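Local coordinates for acetyl-CoA hydrolase/transferase family protein (Porphyromonas gingivalis, PDB 2NVV), which binds zinc and probably transfers coenzyme A from acyl-CoA to acetate or hydrolyses acetyl-CoA, at residues Asp111-Phe116 against Leu145-Arg150; Lys41-Ala46 against Ala74-Phe79. One frame throughout, in Å; residues are numbered along the deposited sequence.

In the fold
From the N terminus, the chain runs through strand 20-23 into helix 35-47, continues through strand 55-58 and helix 65-73, and enters strand 77-81. Contact 2 closes this first loop by bringing residues 41-46 against 74-79, where the chain passes from helix 65-73 into the strand. Contact 1 closes a second loop further on, helix 108-113 meeting helix 145-151 after strand 122-127. The two loops follow one another, neither nested nor crossed, and their centres lie about 24 Å apart. Both contacts belong to the N-terminal region built on a seven-stranded parallel sheet: contact 2 ties a helix to a helix-strand junction, contact 1 two helices to each other.

Contact 1: residues Asp111-Phe116 against Leu145-Arg150; sequences DLRYGF and LPTICR
Leu112, near the C-terminal end of helix 108-113, meets helix 145-151: its CB lies 4.1 Å from the methyl CG2 of Thr147. Arg113 carries most of the rest. Its CG packs 4.0 Å from the same Thr147 CG2, which therefore sits against both Leu112 and Arg113. Arg113 CD lies over the centre of one face of the Arg150 guanidinium, 4.0 Å from Arg150 CZ, with the two side chains crossing at about a right angle. Beyond CD the bend at chi3 (-63°) turns the Arg113 guanidinium so that Thr147 OG1 lies at its edge, in its plane, but 3.7 Å from NH2. Tyr114 stacks its ring with Tyr387 of the second subunit. Gly115 has positive phi and ends the helix in a Schellman motif, Phe116 N bonding to Asp111 O, and the Phe116 ring meets Arg432 of the second subunit by cation-pi. Glu175 joins the polar ends, forming salt bridges with Arg113 and Arg150 and a hydrogen bond with Thr147; Asp178 and Glu334 also pair with Arg113. Two arginines can thus lie close, their guanidinium planes 43° apart, because carboxylates probably offset their like charges.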
loop_
_atom_site.group_PDB
_atom_site.type_symbol
_atom_site.label_atom_id
_atom_site.label_comp_id
_atom_site.label_asym_id
_atom_site.label_seq_id
_atom_site.Cartn_x
_atom_site.Cartn_y
_atom_site.Cartn_z
ATOM N N ASP A 111 -15.667 1.458 3.317
ATOM C CA ASP A 111 -15.773 2.855 2.911
ATOM C C ASP A 111 -17.203 3.218 2.570
ATOM O O ASP A 111 -17.583 4.388 2.607
ATOM C CB ASP A 111 -14.847 3.132 1.727
ATOM C CG ASP A 111 -13.394 3.249 2.146
ATOM O OD1 ASP A 111 -13.075 2.881 3.295
ATOM O OD2 ASP A 111 -12.565 3.706 1.330
ATOM N N LEU A 112 -17.987 2.205 2.223
ATOM C CA LEU A 112 -19.391 2.403 1.907
ATOM C C LEU A 112 -20.080 2.642 3.239
ATOM O O LEU A 112 -20.906 3.533 3.371
ATOM C CB LEU A 112 -19.962 1.158 1.228
ATOM C CG LEU A 112 -19.923 1.172 -0.303
ATOM C CD1 LEU A 112 -20.224 -0.220 -0.859
ATOM C CD2 LEU A 112 -20.932 2.201 -0.812
ATOM N N ARG A 113 -19.720 1.834 4.232
ATOM C CA ARG A 113 -20.287 1.950 5.563
ATOM C C ARG A 113 -19.888 3.276 6.197
ATOM O O ARG A 113 -20.675 3.875 6.923
ATOM C CB ARG A 113 -19.829 0.776 6.434
ATOM C CG ARG A 113 -20.263 -0.589 5.910
ATOM C CD ARG A 113 -20.223 -1.638 7.007
ATOM N NE ARG A 113 -18.870 -1.852 7.517
ATOM C CZ ARG A 113 -18.000 -2.723 7.023
ATOM N NH1 ARG A 113 -16.796 -2.823 7.571
ATOM N NH2 ARG A 113 -18.335 -3.498 5.996
ATOM N N TYR A 114 -18.670 3.733 5.918
ATOM C CA TYR A 114 -18.169 5.003 6.447
ATOM C C TYR A 114 -18.925 6.186 5.835
ATOM O O TYR A 114 -18.857 7.304 6.338
ATOM C CB TYR A 114 -16.666 5.163 6.150
ATOM C CG TYR A 114 -15.785 4.134 6.820
ATOM C CD1 TYR A 114 -16.290 3.297 7.816
ATOM C CD2 TYR A 114 -14.435 4.009 6.477
ATOM C CE1 TYR A 114 -15.472 2.355 8.456
ATOM C CE2 TYR A 114 -13.612 3.074 7.113
ATOM C CZ TYR A 114 -14.141 2.253 8.100
ATOM O OH TYR A 114 -13.350 1.328 8.732
ATOM N N GLY A 115 -19.629 5.926 4.737
ATOM C CA GLY A 115 -20.395 6.955 4.067
ATOM C C GLY A 115 -19.602 7.714 3.022
ATOM O O GLY A 115 -20.068 8.749 2.523
ATOM N N PHE A 116 -18.414 7.209 2.680
ATOM C CA PHE A 116 -17.558 7.877 1.702
ATOM C C PHE A 116 -18.191 8.041 0.322
ATOM O O PHE A 116 -17.938 9.023 -0.373
ATOM C CB PHE A 116 -16.227 7.143 1.587
ATOM C CG PHE A 116 -15.371 7.248 2.815
ATOM C CD1 PHE A 116 -15.758 8.049 3.887
ATOM C CD2 PHE A 116 -14.172 6.541 2.911
ATOM C CE1 PHE A 116 -14.964 8.143 5.037
ATOM C CE2 PHE A 116 -13.369 6.632 4.063
ATOM C CZ PHE A 116 -13.772 7.436 5.125
ATOM N N LEU A 145 -21.456 -8.276 -1.294
ATOM C CA LEU A 145 -22.813 -8.704 -1.001
ATOM C C LEU A 145 -23.367 -8.272 0.349
ATOM O O LEU A 145 -24.344 -7.528 0.411
ATOM C CB LEU A 145 -22.908 -10.227 -1.110
ATOM C CG LEU A 145 -24.231 -10.883 -0.684
ATOM C CD1 LEU A 145 -25.261 -10.767 -1.790
ATOM C CD2 LEU A 145 -23.994 -12.344 -0.369
ATOM N N PRO A 146 -22.760 -8.738 1.454
ATOM C CA PRO A 146 -23.290 -8.338 2.761
ATOM C C PRO A 146 -23.447 -6.841 2.992
ATOM O O PRO A 146 -24.386 -6.410 3.662
ATOM C CB PRO A 146 -22.326 -9.003 3.751
ATOM C CG PRO A 146 -21.065 -9.203 2.963
ATOM C CD PRO A 146 -21.575 -9.600 1.610
ATOM N N THR A 147 -22.552 -6.045 2.424
ATOM C CA THR A 147 -22.629 -4.611 2.611
ATOM C C THR A 147 -23.747 -3.970 1.791
ATOM O O THR A 147 -24.459 -3.107 2.303
ATOM C CB THR A 147 -21.287 -3.943 2.274
ATOM O OG1 THR A 147 -20.252 -4.559 3.053
ATOM C CG2 THR A 147 -21.335 -2.444 2.584
ATOM N N ILE A 148 -23.913 -4.382 0.535
ATOM C CA ILE A 148 -24.965 -3.793 -0.286
ATOM C C ILE A 148 -26.358 -4.195 0.209
ATOM O O ILE A 148 -27.311 -3.430 0.087
ATOM C CB ILE A 148 -24.814 -4.160 -1.810
ATOM C CG1 ILE A 148 -24.735 -5.666 -2.007
ATOM C CG2 ILE A 148 -23.576 -3.501 -2.379
ATOM C CD1 ILE A 148 -24.577 -6.069 -3.451
ATOM N N CYS A 149 -26.470 -5.395 0.768
ATOM C CA CYS A 149 -27.739 -5.878 1.296
ATOM C C CYS A 149 -28.104 -5.129 2.569
ATOM O O CYS A 149 -29.287 -4.894 2.853
ATOM C CB CYS A 149 -27.659 -7.369 1.600
ATOM S SG CYS A 149 -27.740 -8.445 0.151
ATOM N N ARG A 150 -27.084 -4.754 3.331
ATOM C CA ARG A 150 -27.287 -4.032 4.573
ATOM C C ARG A 150 -27.663 -2.576 4.322
ATOM O O ARG A 150 -28.619 -2.064 4.909
ATOM C CB ARG A 150 -26.014 -4.075 5.427
ATOM C CG ARG A 150 -26.125 -3.237 6.677
ATOM C CD ARG A 150 -24.808 -2.589 7.073
ATOM N NE ARG A 150 -24.043 -3.402 8.017
ATOM C CZ ARG A 150 -23.422 -2.907 9.086
ATOM N NH1 ARG A 150 -23.484 -1.602 9.343
ATOM N NH2 ARG A 150 -22.729 -3.711 9.890
#

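Contact 2: residues Lys41-Ala46 against Ala74-Phe79; sequences KRAIAA and ADAVKF
Ala43 and Ala76 meet methyl to methyl where helix 35-47, the connection of a beta-alpha-beta crossover between parallel strands 20-23 and 55-58, packs beside the turn that leads from helix 65-73 into strand 77-81 of the same sheet. Both CA-CB bonds point across the contact, and the two CB atoms stand 3.7 Å apart. Such short side chains let the backbones come near, Ala43 CA lying 6.4 Å from Ala76 CA. Phe53, in the loop before strand 55-58, also touches Ala43.

The second pair is arranged differently. Ala74 directs its methyl at the helix, whereas the CA-CB bond of Ile44 runs across the line between the segments and its longer branch does the reaching. With CG1 anti to the carbonyl carbon (chi1 -66°) and the chain extended at chi2 (177°), Ile44 lays both CG1 and CD1 alongside Ala74. Between Ala74 and Ala76, Asp75 adopts positive phi and ends helix 65-73 in a Schellman motif. This turn brings both alanines against helix 35-47 before the chain enters its strand, and backbone bonds from Ala76 and Lys78 to Ile55 fasten that strand to its neighbour 55-58. The contact itself is wholly apolar. At its more exposed margin, Ile44 CG1 approaches Ala74 CB to 3.8 Å, while CD1 at the end of the branch lies 4.1 Å from the same methyl.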
loop_
_atom_site.group_PDB
_atom_site.type_symbol
_atom_site.label_atom_id
_atom_site.label_comp_id
_atom_site.label_asym_id
_atom_site.label_seq_id
_atom_site.Cartn_x
_atom_site.Cartn_y
_atom_site.Cartn_z
ATOM N N LYS A 41 -33.141 -1.647 -21.027
ATOM C CA LYS A 41 -34.257 -1.388 -21.946
ATOM C C LYS A 41 -34.947 -0.123 -21.448
ATOM O O LYS A 41 -35.132 0.854 -22.181
ATOM C CB LYS A 41 -35.275 -2.526 -21.904
ATOM C CG LYS A 41 -34.709 -3.928 -22.013
ATOM C CD LYS A 41 -34.433 -4.332 -23.446
ATOM C CE LYS A 41 -34.053 -5.811 -23.505
ATOM N NZ LYS A 41 -33.714 -6.247 -24.888
ATOM N N ARG A 42 -35.324 -0.181 -20.177
ATOM C CA ARG A 42 -36.008 0.890 -19.479
ATOM C C ARG A 42 -35.233 2.199 -19.589
ATOM O O ARG A 42 -35.819 3.260 -19.780
ATOM C CB ARG A 42 -36.167 0.466 -18.023
ATOM C CG ARG A 42 -36.921 1.389 -17.115
ATOM C CD ARG A 42 -36.941 0.781 -15.719
ATOM N NE ARG A 42 -37.433 1.711 -14.708
ATOM C CZ ARG A 42 -38.684 2.137 -14.640
ATOM N NH1 ARG A 42 -39.572 1.714 -15.529
ATOM N NH2 ARG A 42 -39.048 2.975 -13.677
ATOM N N ALA A 43 -33.913 2.115 -19.482
ATOM C CA ALA A 43 -33.051 3.288 -19.557
ATOM C C ALA A 43 -33.072 3.881 -20.952
ATOM O O ALA A 43 -33.165 5.093 -21.121
ATOM C CB ALA A 43 -31.621 2.910 -19.172
ATOM N N ILE A 44 -32.974 3.011 -21.953
ATOM C CA ILE A 44 -32.978 3.437 -23.346
ATOM C C ILE A 44 -34.320 4.056 -23.710
ATOM O O ILE A 44 -34.375 5.072 -24.399
ATOM C CB ILE A 44 -32.688 2.249 -24.295
ATOM C CG1 ILE A 44 -31.251 1.753 -24.084
ATOM C CG2 ILE A 44 -32.905 2.671 -25.746
ATOM C CD1 ILE A 44 -30.869 0.541 -24.917
ATOM N N ALA A 45 -35.401 3.443 -23.242
ATOM C CA ALA A 45 -36.738 3.943 -23.527
ATOM C C ALA A 45 -36.916 5.352 -22.961
ATOM O O ALA A 45 -37.721 6.136 -23.467
ATOM C CB ALA A 45 -37.776 3.007 -22.942
ATOM N N ALA A 46 -36.172 5.666 -21.907
ATOM C CA ALA A 46 -36.240 6.985 -21.296
ATOM C C ALA A 46 -35.409 7.975 -22.112
ATOM O O ALA A 46 -35.810 9.117 -22.318
ATOM C CB ALA A 46 -35.723 6.925 -19.870
ATOM N N ALA A 74 -26.252 0.924 -23.188
ATOM C CA ALA A 74 -27.451 1.717 -22.916
ATOM C C ALA A 74 -27.081 3.136 -22.490
ATOM O O ALA A 74 -27.951 3.997 -22.357
ATOM C CB ALA A 74 -28.278 1.055 -21.823
ATOM N N ASP A 75 -25.792 3.375 -22.279
ATOM C CA ASP A 75 -25.314 4.687 -21.856
ATOM C C ASP A 75 -26.081 5.121 -20.602
ATOM O O ASP A 75 -26.594 6.225 -20.520
ATOM C CB ASP A 75 -25.499 5.703 -22.995
ATOM C CG ASP A 75 -24.836 7.054 -22.699
ATOM O OD1 ASP A 75 -23.868 7.093 -21.908
ATOM O OD2 ASP A 75 -25.280 8.075 -23.268
ATOM N N ALA A 76 -26.140 4.229 -19.619
ATOM C CA ALA A 76 -26.865 4.498 -18.382
ATOM C C ALA A 76 -25.962 4.386 -17.175
ATOM O O ALA A 76 -26.423 4.081 -16.082
ATOM C CB ALA A 76 -28.047 3.518 -18.243
ATOM N N VAL A 77 -24.677 4.640 -17.369
ATOM C CA VAL A 77 -23.721 4.549 -16.274
ATOM C C VAL A 77 -23.317 5.939 -15.805
ATOM O O VAL A 77 -22.532 6.599 -16.484
ATOM C CB VAL A 77 -22.429 3.811 -16.722
ATOM C CG1 VAL A 77 -21.494 3.646 -15.549
ATOM C CG2 VAL A 77 -22.773 2.474 -17.340
ATOM N N LYS A 78 -23.825 6.390 -14.660
ATOM C CA LYS A 78 -23.439 7.719 -14.185
ATOM C C LYS A 78 -22.046 7.636 -13.564
ATOM O O LYS A 78 -21.229 8.543 -13.723
ATOM C CB LYS A 78 -24.460 8.286 -13.183
ATOM C CG LYS A 78 -24.343 7.795 -11.757
ATOM C CD LYS A 78 -25.225 8.637 -10.809
ATOM C CE LYS A 78 -24.873 10.118 -10.901
ATOM N NZ LYS A 78 -25.596 10.959 -9.890
ATOM N N PHE A 79 -21.777 6.548 -12.853
ATOM C CA PHE A 79 -20.460 6.332 -12.269
ATOM C C PHE A 79 -20.303 4.851 -11.967
ATOM O O PHE A 79 -21.283 4.158 -11.702
ATOM C CB PHE A 79 -20.239 7.207 -11.019
ATOM C CG PHE A 79 -20.870 6.675 -9.756
ATOM C CD1 PHE A 79 -20.372 5.527 -9.139
ATOM C CD2 PHE A 79 -21.944 7.347 -9.164
ATOM C CE1 PHE A 79 -20.921 5.048 -7.952
ATOM C CE2 PHE A 79 -22.510 6.883 -7.974
ATOM C CZ PHE A 79 -21.990 5.721 -7.363
#